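Local coordinates for malonyl CoA-acyl carrier protein transacylase (PDB 4RR5) that transfers the malonyl group from malonyl-CoA to holo acyl carrier protein, supplying malonyl-ACP for fatty acid biosynthesis, at residues L148-P154 with G240-E246; L136-L140 with I169-V173. All coordinates share one frame; numbering follows the deposited sequence.

Contact 1 of 2, residues L148-P154 with G240-E246; sequences LANDNSP and GSVRWRE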
ATOM      1  N   LEU A 148      -5.887 -14.489   6.688  1.00 30.20           N
ATOM      2  CA  LEU A 148      -5.511 -13.166   7.146  1.00 27.81           C
ATOM      3  C   LEU A 148      -4.695 -12.470   6.054  1.00 29.89           C
ATOM      4  O   LEU A 148      -3.682 -12.995   5.590  1.00 32.04           O
ATOM      5  CB  LEU A 148      -4.735 -13.245   8.456  1.00 24.41           C
ATOM      6  CG  LEU A 148      -4.684 -11.936   9.249  1.00 33.83           C
ATOM      7  CD1 LEU A 148      -4.907 -12.168  10.720  1.00 33.81           C
ATOM      8  CD2 LEU A 148      -3.346 -11.265   9.035  1.00 35.31           C
ATOM      9  N   ALA A 149      -5.154 -11.291   5.649  1.00 26.19           N
ATOM     10  CA  ALA A 149      -4.643 -10.597   4.469  1.00 29.52           C
ATOM     11  C   ALA A 149      -3.822  -9.366   4.845  1.00 29.17           C
ATOM     12  O   ALA A 149      -2.818  -9.053   4.207  1.00 29.67           O
ATOM     13  CB  ALA A 149      -5.808 -10.199   3.545  1.00 26.00           C
ATOM     14  N   ASN A 150      -4.275  -8.655   5.868  1.00 25.71           N
ATOM     15  CA  ASN A 150      -3.483  -7.598   6.471  1.00 26.79           C
ATOM     16  C   ASN A 150      -3.315  -7.891   7.937  1.00 30.73           C
ATOM     17  O   ASN A 150      -4.287  -8.248   8.612  1.00 27.36           O
ATOM     18  CB  ASN A 150      -4.139  -6.218   6.342  1.00 26.09           C
ATOM     19  CG  ASN A 150      -4.299  -5.758   4.915  1.00 24.54           C
ATOM     20  OD1 ASN A 150      -3.914  -6.448   3.963  1.00 29.73           O
ATOM     21  ND2 ASN A 150      -4.909  -4.587   4.752  1.00 24.63           N
ATOM     22  N   ASP A 151      -2.095  -7.722   8.435  1.00 27.54           N
ATOM     23  CA  ASP A 151      -1.893  -7.604   9.867  1.00 26.01           C
ATOM     24  C   ASP A 151      -1.415  -6.185  10.122  1.00 26.41           C
ATOM     25  O   ASP A 151      -0.237  -5.871   9.948  1.00 29.64           O
ATOM     26  CB  ASP A 151      -0.894  -8.637  10.370  1.00 26.92           C
ATOM     27  CG  ASP A 151      -0.513  -8.424  11.820  1.00 31.60           C
ATOM     28  OD1 ASP A 151      -1.355  -7.961  12.608  1.00 35.82           O
ATOM     29  OD2 ASP A 151       0.640  -8.718  12.180  1.00 35.35           O
ATOM     30  N   ASN A 152      -2.337  -5.325  10.533  1.00 27.66           N
ATOM     31  CA  ASN A 152      -2.084  -3.889  10.530  1.00 27.79           C
ATOM     32  C   ASN A 152      -1.666  -3.280  11.877  1.00 29.20           C
ATOM     33  O   ASN A 152      -0.680  -2.548  11.953  1.00 33.43           O
ATOM     34  CB  ASN A 152      -3.328  -3.178  10.003  1.00 29.40           C
ATOM     35  CG  ASN A 152      -3.531  -3.397   8.519  1.00 25.29           C
ATOM     36  OD1 ASN A 152      -2.562  -3.524   7.765  1.00 21.51           O
ATOM     37  ND2 ASN A 152      -4.798  -3.445   8.087  1.00 27.55           N
ATOM     38  N   SER A 153      -2.426  -3.561  12.927  1.00 36.76           N
ATOM     39  CA  SER A 153      -2.080  -3.130  14.282  1.00 38.03           C
ATOM     40  C   SER A 153      -2.648  -4.166  15.232  1.00 38.68           C
ATOM     41  O   SER A 153      -3.541  -4.920  14.844  1.00 38.59           O
ATOM     42  CB  SER A 153      -2.635  -1.726  14.596  1.00 37.12           C
ATOM     43  OG  SER A 153      -4.047  -1.723  14.754  1.00 34.18           O
ATOM     44  N   PRO A 154      -2.128  -4.230  16.470  1.00 44.66           N
ATOM     45  CA  PRO A 154      -2.692  -5.145  17.470  1.00 45.66           C
ATOM     46  C   PRO A 154      -4.224  -5.103  17.547  1.00 46.38           C
ATOM     47  O   PRO A 154      -4.877  -6.113  17.825  1.00 54.98           O
ATOM     48  CB  PRO A 154      -2.054  -4.654  18.766  1.00 43.71           C
ATOM     49  CG  PRO A 154      -0.689  -4.195  18.326  1.00 44.48           C
ATOM     50  CD  PRO A 154      -0.867  -3.625  16.936  1.00 42.83           C
ATOM     51  N   GLY A 240      -0.006 -13.050  -0.702  1.00 25.52           N
ATOM     52  CA  GLY A 240       0.480 -13.120   0.651  1.00 22.05           C
ATOM     53  C   GLY A 240      -0.021 -11.987   1.493  1.00 24.57           C
ATOM     54  O   GLY A 240      -0.581 -11.018   0.982  1.00 26.33           O
ATOM     55  N   SER A 241       0.198 -12.118   2.795  1.00 23.59           N
ATOM     56  CA  SER A 241      -0.339 -11.195   3.776  1.00 27.80           C
ATOM     57  C   SER A 241       0.528  -9.956   3.932  1.00 29.15           C
ATOM     58  O   SER A 241       1.747 -10.009   3.783  1.00 28.08           O
ATOM     59  CB  SER A 241      -0.499 -11.889   5.128  1.00 22.44           C
ATOM     60  OG  SER A 241      -1.206 -11.053   6.035  1.00 31.47           O
ATOM     61  N   VAL A 242      -0.126  -8.840   4.231  1.00 28.81           N
ATOM     62  CA  VAL A 242       0.560  -7.592   4.504  1.00 27.73           C
ATOM     63  C   VAL A 242       0.878  -7.494   6.001  1.00 30.65           C
ATOM     64  O   VAL A 242      -0.000  -7.231   6.850  1.00 28.91           O
ATOM     65  CB  VAL A 242      -0.280  -6.391   4.042  1.00 25.01           C
ATOM     66  CG1 VAL A 242       0.394  -5.096   4.422  1.00 22.72           C
ATOM     67  CG2 VAL A 242      -0.473  -6.459   2.536  1.00 25.13           C
ATOM     68  N   ARG A 243       2.148  -7.730   6.311  1.00 27.62           N
ATOM     69  CA  ARG A 243       2.639  -7.717   7.678  1.00 28.30           C
ATOM     70  C   ARG A 243       3.037  -6.305   8.101  1.00 29.88           C
ATOM     71  O   ARG A 243       4.210  -6.029   8.371  1.00 26.39           O
ATOM     72  CB  ARG A 243       3.805  -8.684   7.789  1.00 21.03           C
ATOM     73  CG  ARG A 243       3.419 -10.032   7.201  1.00 25.70           C
ATOM     74  CD  ARG A 243       4.579 -10.964   7.035  1.00 25.00           C
ATOM     75  NE  ARG A 243       5.317 -11.080   8.284  1.00 35.14           N
ATOM     76  CZ  ARG A 243       6.428 -11.784   8.426  1.00 32.98           C
ATOM     77  NH1 ARG A 243       6.937 -12.442   7.391  1.00 22.74           N
ATOM     78  NH2 ARG A 243       7.023 -11.817   9.606  1.00 37.94           N
ATOM     79  N   TRP A 244       2.052  -5.407   8.153  1.00 27.22           N
ATOM     80  CA  TRP A 244       2.356  -4.005   8.400  1.00 24.66           C
ATOM     81  C   TRP A 244       2.688  -3.767   9.861  1.00 29.02           C
ATOM     82  O   TRP A 244       3.590  -2.989  10.170  1.00 31.27           O
ATOM     83  CB  TRP A 244       1.213  -3.088   7.969  1.00 25.59           C
ATOM     84  CG  TRP A 244       1.672  -1.679   7.951  1.00 22.60           C
ATOM     85  CD1 TRP A 244       1.410  -0.716   8.883  1.00 24.38           C
ATOM     86  CD2 TRP A 244       2.539  -1.080   6.987  1.00 21.01           C
ATOM     87  NE1 TRP A 244       2.053   0.452   8.550  1.00 25.33           N
ATOM     88  CE2 TRP A 244       2.760   0.253   7.393  1.00 27.23           C
ATOM     89  CE3 TRP A 244       3.151  -1.540   5.817  1.00 22.97           C
ATOM     90  CZ2 TRP A 244       3.551   1.137   6.656  1.00 21.28           C
ATOM     91  CZ3 TRP A 244       3.950  -0.665   5.097  1.00 20.83           C
ATOM     92  CH2 TRP A 244       4.142   0.657   5.522  1.00 22.27           C
ATOM     93  N   ARG A 245       1.979  -4.443  10.760  1.00 30.31           N
ATOM     94  CA  ARG A 245       2.306  -4.369  12.185  1.00 32.86           C
ATOM     95  C   ARG A 245       3.797  -4.603  12.404  1.00 30.84           C
ATOM     96  O   ARG A 245       4.483  -3.773  12.999  1.00 32.32           O
ATOM     97  CB  ARG A 245       1.482  -5.382  12.991  1.00 37.28           C
ATOM     98  CG  ARG A 245       1.844  -5.439  14.483  1.00 39.54           C
ATOM     99  CD  ARG A 245       1.073  -6.525  15.262  1.00 39.02           C
ATOM    100  NE  ARG A 245       1.219  -7.881  14.719  1.00 35.63           N
ATOM    101  CZ  ARG A 245       2.262  -8.686  14.930  1.00 38.86           C
ATOM    102  NH1 ARG A 245       3.294  -8.285  15.664  1.00 41.91           N
ATOM    103  NH2 ARG A 245       2.282  -9.902  14.397  1.00 40.66           N
ATOM    104  N   GLU A 246       4.291  -5.725  11.890  1.00 34.57           N
ATOM    105  CA  GLU A 246       5.702  -6.086  12.004  1.00 32.47           C
ATOM    106  C   GLU A 246       6.592  -5.098  11.276  1.00 33.31           C
ATOM    107  O   GLU A 246       7.778  -4.968  11.584  1.00 35.92           O
ATOM    108  CB  GLU A 246       5.953  -7.492  11.448  1.00 31.58           C
ATOM    109  CG  GLU A 246       5.364  -8.630  12.274  1.00 32.03           C
ATOM    110  CD  GLU A 246       5.449  -9.963  11.550  1.00 38.86           C
ATOM    111  OE1 GLU A 246       4.553 -10.262  10.741  1.00 43.78           O
ATOM    112  OE2 GLU A 246       6.420 -10.715  11.773  1.00 42.89           O
TER
HETATM  113  O   HOH W   1       2.572  -7.754  11.114  1.00 31.49           O
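D151 and R245 carry the side-chain part of this contact, in which the short, weakly bonded strand 242-243 lies parallel to strand 146-153, V242 pairing with N150, and the chain then turns at R243, the centre of an inverse gamma turn, into helix 244-254. R245 NE lies 2.7 Å from D151 OD2 in a salt bridge whose hydrogen bond is weak and bent (125°), the carboxylate and guanidinium planes being 49° apart. The aspartate CG stands anti to its own N (chi1 172°), which brings the carboxylate to the arginine; R245 CD also rests against P154 CD at 3.9 Å. The backbones are joined by nearly straight bonds: V242 N to A149 O, D151 N to V242 O (both 2.7 Å) and R245 N to D151 O at 2.8 Å. Thus D151 is held by its N, its O and its carboxylate. The S241 hydroxyl, small enough to sit between two carbonyl oxygens, lies 3.2 Å from both L148 O and A149 O.

Further out, R243 grips E246 side-on, NE to OE1 and NH2 to OE2. N152 OD1 is bonded to H87. V242, compact and apolar, has its side chain about 4 Å from those of S88 and H188, the active-site pair by similarity, while G240 O accepts a bond from H188 ND1. D151 OD2 and E246 OE1, like charges, are 4.4 Å apart, but with R245 paired to D151 and R243 to E246 each acid probably has its own counter-charge.

Contact 2 of 2, residues L136-L140 with I169-V173; sequences LQQAL and ILANV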
ATOM      1  N   LEU A 136     -10.276 -15.193  16.982  1.00 53.25           N
ATOM      2  CA  LEU A 136      -9.921 -15.027  15.582  1.00 55.60           C
ATOM      3  C   LEU A 136      -9.206 -16.277  15.075  1.00 55.01           C
ATOM      4  O   LEU A 136      -9.494 -16.754  13.975  1.00 47.17           O
ATOM      5  CB  LEU A 136      -9.050 -13.785  15.372  1.00 50.45           C
ATOM      6  CG  LEU A 136      -8.737 -13.532  13.896  1.00 52.27           C
ATOM      7  CD1 LEU A 136     -10.034 -13.398  13.085  1.00 44.20           C
ATOM      8  CD2 LEU A 136      -7.828 -12.321  13.707  1.00 45.33           C
ATOM      9  N   GLN A 137      -8.290 -16.813  15.885  1.00 56.38           N
ATOM     10  CA  GLN A 137      -7.515 -17.993  15.498  1.00 56.66           C
ATOM     11  C   GLN A 137      -8.353 -19.238  15.329  1.00 62.13           C
ATOM     12  O   GLN A 137      -8.125 -20.016  14.407  1.00 64.28           O
ATOM     13  CB  GLN A 137      -6.443 -18.292  16.516  1.00 52.32           C
ATOM     14  CG  GLN A 137      -5.104 -17.771  16.134  1.00 60.27           C
ATOM     15  CD  GLN A 137      -4.506 -17.054  17.289  1.00 71.41           C
ATOM     16  OE1 GLN A 137      -4.886 -17.314  18.426  1.00 78.02           O
ATOM     17  NE2 GLN A 137      -3.606 -16.118  17.024  1.00 67.00           N
ATOM     18  N   GLN A 138      -9.302 -19.447  16.234  1.00 62.28           N
ATOM     19  CA  GLN A 138     -10.176 -20.607  16.131  1.00 62.90           C
ATOM     20  C   GLN A 138     -10.981 -20.528  14.830  1.00 60.50           C
ATOM     21  O   GLN A 138     -11.132 -21.529  14.127  1.00 61.86           O
ATOM     22  CB  GLN A 138     -11.104 -20.712  17.358  1.00 65.31           C
ATOM     23  CG  GLN A 138     -12.052 -19.531  17.525  1.00 72.38           C
ATOM     24  CD  GLN A 138     -13.104 -19.734  18.598  1.00 73.89           C
ATOM     25  OE1 GLN A 138     -13.116 -20.755  19.287  1.00 75.32           O
ATOM     26  NE2 GLN A 138     -14.004 -18.760  18.736  1.00 68.13           N
ATOM     27  N   ALA A 139     -11.459 -19.327  14.499  1.00 62.77           N
ATOM     28  CA  ALA A 139     -12.303 -19.119  13.324  1.00 57.17           C
ATOM     29  C   ALA A 139     -11.487 -19.186  12.037  1.00 56.65           C
ATOM     30  O   ALA A 139     -12.048 -19.323  10.951  1.00 64.76           O
ATOM     31  CB  ALA A 139     -13.027 -17.791  13.421  1.00 50.87           C
ATOM     32  N   LEU A 140     -10.168 -19.101  12.171  1.00 49.21           N
ATOM     33  CA  LEU A 140      -9.270 -19.096  11.024  1.00 56.07           C
ATOM     34  C   LEU A 140      -8.502 -20.410  10.886  1.00 59.36           C
ATOM     35  O   LEU A 140      -8.198 -20.831   9.770  1.00 58.55           O
ATOM     36  CB  LEU A 140      -8.291 -17.918  11.117  1.00 52.03           C
ATOM     37  CG  LEU A 140      -8.824 -16.603  10.539  1.00 46.30           C
ATOM     38  CD1 LEU A 140      -7.951 -15.411  10.883  1.00 38.23           C
ATOM     39  CD2 LEU A 140      -8.976 -16.732   9.042  1.00 47.53           C
ATOM     40  N   ILE A 169     -17.049 -15.613   9.948  1.00 62.95           N
ATOM     41  CA  ILE A 169     -16.130 -15.134  10.974  1.00 61.58           C
ATOM     42  C   ILE A 169     -16.599 -13.796  11.552  1.00 65.62           C
ATOM     43  O   ILE A 169     -16.468 -13.561  12.760  1.00 66.51           O
ATOM     44  CB  ILE A 169     -14.691 -15.015  10.406  1.00 62.18           C
ATOM     45  CG1 ILE A 169     -14.103 -16.409  10.186  1.00 57.20           C
ATOM     46  CG2 ILE A 169     -13.785 -14.202  11.327  1.00 59.84           C
ATOM     47  CD1 ILE A 169     -12.627 -16.406   9.896  1.00 51.54           C
ATOM     48  N   LEU A 170     -17.182 -12.947  10.700  1.00 65.01           N
ATOM     49  CA  LEU A 170     -17.773 -11.669  11.129  1.00 63.96           C
ATOM     50  C   LEU A 170     -18.771 -11.848  12.265  1.00 66.04           C
ATOM     51  O   LEU A 170     -18.755 -11.108  13.262  1.00 63.13           O
ATOM     52  CB  LEU A 170     -18.475 -10.969   9.957  1.00 56.68           C
ATOM     53  CG  LEU A 170     -17.598 -10.216   8.951  1.00 60.17           C
ATOM     54  CD1 LEU A 170     -18.393  -9.188   8.143  1.00 54.42           C
ATOM     55  CD2 LEU A 170     -16.419  -9.567   9.655  1.00 62.01           C
ATOM     56  N   ALA A 171     -19.638 -12.843  12.102  1.00 66.78           N
ATOM     57  CA  ALA A 171     -20.725 -13.088  13.046  1.00 63.75           C
ATOM     58  C   ALA A 171     -20.300 -13.907  14.270  1.00 64.60           C
ATOM     59  O   ALA A 171     -20.980 -13.889  15.292  1.00 54.32           O
ATOM     60  CB  ALA A 171     -21.877 -13.769  12.326  1.00 48.88           C
ATOM     61  N   ASN A 172     -19.167 -14.601  14.173  1.00 69.13           N
ATOM     62  CA  ASN A 172     -18.726 -15.466  15.266  1.00 68.10           C
ATOM     63  C   ASN A 172     -17.250 -15.231  15.671  1.00 71.47           C
ATOM     64  O   ASN A 172     -16.474 -16.167  15.915  1.00 72.67           O
ATOM     65  CB  ASN A 172     -18.960 -16.927  14.898  1.00 65.07           C
ATOM     66  CG  ASN A 172     -19.027 -17.837  16.125  1.00 77.60           C
ATOM     67  OD1 ASN A 172     -18.174 -17.784  17.016  1.00 79.37           O
ATOM     68  ND2 ASN A 172     -20.073 -18.657  16.188  1.00 79.69           N
ATOM     69  N   VAL A 173     -16.865 -13.957  15.711  1.00 65.33           N
ATOM     70  CA  VAL A 173     -15.640 -13.515  16.380  1.00 62.17           C
ATOM     71  C   VAL A 173     -15.971 -12.229  17.137  1.00 61.48           C
ATOM     72  O   VAL A 173     -16.480 -11.269  16.550  1.00 56.09           O
ATOM     73  CB  VAL A 173     -14.469 -13.273  15.405  1.00 59.97           C
ATOM     74  CG1 VAL A 173     -13.377 -12.460  16.073  1.00 56.04           C
ATOM     75  CG2 VAL A 173     -13.897 -14.590  14.920  1.00 60.31           C
TER
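The backbones come within 6.0 Å at two places, A139 CA to I169 CA and L136 CA to V173 CA, where helix 133-140 lies beside the last turn of helix 163-171 and the residues that follow it. Both helices pack on the mixed sheet of the smaller, ferredoxin-like subdomain of the FabD fold. A139 is the small residue of the interface: its CB meets I169 CG1 at 3.7 Å and V173 CG2 at 3.6 Å, and a methyl here lets both branched chains come close to the helix. V173 CG2 also reaches back toward L136 CA. In I169, chi1 (-72°) sets CG1 beside the backbone N, and the extended chi2 (-169°) carries CD1 on to L140 CD2 at 3.8 Å, the two side chains crossing at about a right angle. Its other branch, CG2, faces L136 CD1 at 4.2 Å, and such a forked residue suits a place between three neighbours. Cutting I169 back to an alanine removes both branches, which would probably cost L140 and L136 one contact each and open a gap beside V146 and I159 of the sheet. Beside this apolar cluster, A139 O, which accepts a hydrogen bond from N143 ND2, lies 3.2 Å from I169 CD1.

How the contacts relate
Contacts 1 and 2 have centres about 17 Å apart and share one mixed sheet. Contact 1 adds its edge strand 242-243 to strand 146-153, close to S88 and H188, the probable catalytic residues; contact 2 joins two helices that cover the sheet, with its centre about 25 Å from the chain's centre against 11 Å for contact 1. The chemistry differs accordingly: backbone bonds and charges at the strand edge, where some residues are buried and others partly exposed, but aliphatic contacts among largely buried side chains between the helices. Helix 133-140 is followed in the chain by strand 146-153, and the contacts touch directly where L148 CD1 packs 4.2 Å from L136 CD2.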